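Local atomic coordinates of myroilysin (Myroides profundi, PDB entry 5CZW), a protein that probably cleaves proteins as a zinc-dependent endopeptidase of the astacin (M12A) family, kept latent by a propeptide cysteine that binds the zinc ion. Residues 1-5 and 51-55. The protein carries 1 engineered substitution. Numbering follows the deposited sequence.
Sequences GLKEL and VGLYG
The ring of Tyr54 is sandwiched between two leucines of the 1-5 segment. Leu5 takes one face, with CD1 over the middle of the ring, 3.9 Å from its centroid and 10° off the normal. Its other methyl, Leu5 CD2, lies nearer the hydroxyl end, 3.6 Å from Tyr54 CE2. Leu2 takes the opposite face, its CD1 displaced toward the rim at 4.1 Å from the centroid; both approaches are CH-pi contacts. At the edge, in the ring plane, sit the carbonyl of Lys3 and a water. Lys3 O is 3.4 Å from Tyr54 CE2. The water bridges the two residues, donating to Lys3 O and hydrogen bonding to Tyr54 OH at 2.6 Å, which ties the phenol to the segment it packs against.

Residues 1-5 open the deposited chain, in what is probably the propeptide, ahead of the zinc-binding Cys23; here, away from the zinc site, they lie over strand 48-54 of the mixed sheet of the astacin-type protease. Strand 89-92 runs parallel beside that strand, and Pro87 also touches Leu2 and Tyr54. With CG anti to the carbonyl carbon (chi1 -64°), the Tyr54 ring is carried toward residues 1-5 and in between Leu2 and Leu5, and its side chain crosses each leucine side chain at about a right angle. The same Leu2 CD1 also touches the strand backbone, 3.9 Å from Gly52 CA and close to Leu53 O.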
loop_
_atom_site.group_PDB
_atom_site.type_symbol
_atom_site.label_atom_id
_atom_site.label_comp_id
_atom_site.label_asym_id
_atom_site.label_seq_id
_atom_site.Cartn_x
_atom_site.Cartn_y
_atom_site.Cartn_z
ATOM N N GLY A 1 -15.511 20.971 0.322
ATOM C CA GLY A 1 -14.854 19.616 0.418
ATOM C C GLY A 1 -13.774 19.632 1.477
ATOM O O GLY A 1 -13.780 20.453 2.303
ATOM N N LEU A 2 -12.832 18.704 1.397
ATOM C CA LEU A 2 -11.720 18.639 2.302
ATOM C C LEU A 2 -10.692 19.747 2.025
ATOM O O LEU A 2 -10.442 20.086 0.909
ATOM C CB LEU A 2 -11.050 17.318 2.101
ATOM C CG LEU A 2 -11.925 16.174 2.601
ATOM C CD1 LEU A 2 -11.530 14.853 1.896
ATOM C CD2 LEU A 2 -11.914 16.118 4.124
ATOM N N LYS A 3 -10.091 20.260 3.062
ATOM C CA LYS A 3 -8.962 21.157 2.972
ATOM C C LYS A 3 -7.832 20.467 2.217
ATOM O O LYS A 3 -7.499 19.331 2.571
ATOM C CB LYS A 3 -8.530 21.416 4.422
ATOM C CG LYS A 3 -7.315 22.325 4.545
ATOM C CD LYS A 3 -7.075 22.777 5.978
ATOM C CE LYS A 3 -7.893 24.011 6.358
ATOM N NZ LYS A 3 -7.199 24.800 7.422
ATOM N N GLU A 4 -7.231 21.130 1.226
ATOM C CA GLU A 4 -6.173 20.523 0.399
ATOM C C GLU A 4 -4.929 20.199 1.259
ATOM O O GLU A 4 -4.660 20.877 2.271
ATOM C CB GLU A 4 -5.765 21.481 -0.739
ATOM C CG GLU A 4 -6.972 22.040 -1.502
ATOM C CD GLU A 4 -6.850 22.110 -3.013
ATOM O OE1 GLU A 4 -5.750 22.249 -3.586
ATOM O OE2 GLU A 4 -7.926 22.069 -3.646
ATOM N N LEU A 5 -4.202 19.154 0.852
ATOM C CA LEU A 5 -3.001 18.696 1.490
ATOM C C LEU A 5 -1.840 19.498 0.897
ATOM O O LEU A 5 -1.971 20.095 -0.173
ATOM C CB LEU A 5 -2.767 17.185 1.263
ATOM C CG LEU A 5 -3.927 16.297 1.745
ATOM C CD1 LEU A 5 -3.573 14.832 1.477
ATOM C CD2 LEU A 5 -4.256 16.434 3.222
ATOM N N VAL A 51 -12.232 8.238 6.287
ATOM C CA VAL A 51 -11.362 8.189 5.087
ATOM C C VAL A 51 -11.666 9.386 4.231
ATOM O O VAL A 51 -12.862 9.608 3.915
ATOM C CB VAL A 51 -11.557 6.875 4.274
ATOM C CG1 VAL A 51 -10.551 6.845 3.124
ATOM C CG2 VAL A 51 -11.375 5.682 5.173
ATOM N N GLY A 52 -10.660 10.122 3.756
ATOM C CA GLY A 52 -10.955 11.121 2.845
ATOM C C GLY A 52 -10.150 10.864 1.584
ATOM O O GLY A 52 -9.004 10.413 1.639
ATOM N N LEU A 53 -10.754 11.176 0.480
ATOM C CA LEU A 53 -10.125 11.010 -0.854
ATOM C C LEU A 53 -9.770 12.384 -1.417
ATOM O O LEU A 53 -10.560 13.372 -1.519
ATOM C CB LEU A 53 -11.071 10.209 -1.774
ATOM C CG LEU A 53 -11.584 8.821 -1.294
ATOM C CD1 LEU A 53 -12.466 8.120 -2.329
ATOM C CD2 LEU A 53 -10.397 7.925 -0.861
ATOM N N TYR A 54 -8.531 12.480 -1.840
ATOM C CA TYR A 54 -8.031 13.745 -2.303
ATOM C C TYR A 54 -7.635 13.659 -3.751
ATOM O O TYR A 54 -6.660 13.015 -4.074
ATOM C CB TYR A 54 -6.837 14.199 -1.421
ATOM C CG TYR A 54 -7.190 14.465 -0.000
ATOM C CD1 TYR A 54 -7.381 13.425 0.891
ATOM C CD2 TYR A 54 -7.287 15.750 0.482
ATOM C CE1 TYR A 54 -7.678 13.640 2.226
ATOM C CE2 TYR A 54 -7.591 15.979 1.823
ATOM C CZ TYR A 54 -7.742 14.962 2.674
ATOM O OH TYR A 54 -8.048 15.255 3.963
ATOM N N GLY A 55 -8.398 14.345 -4.606
ATOM C CA GLY A 55 -8.172 14.227 -6.064
ATOM C C GLY A 55 -8.770 12.959 -6.628
ATOM O O GLY A 55 -9.663 12.356 -5.975
HETATM O O HOH W 1 -8.090 17.767 4.739
#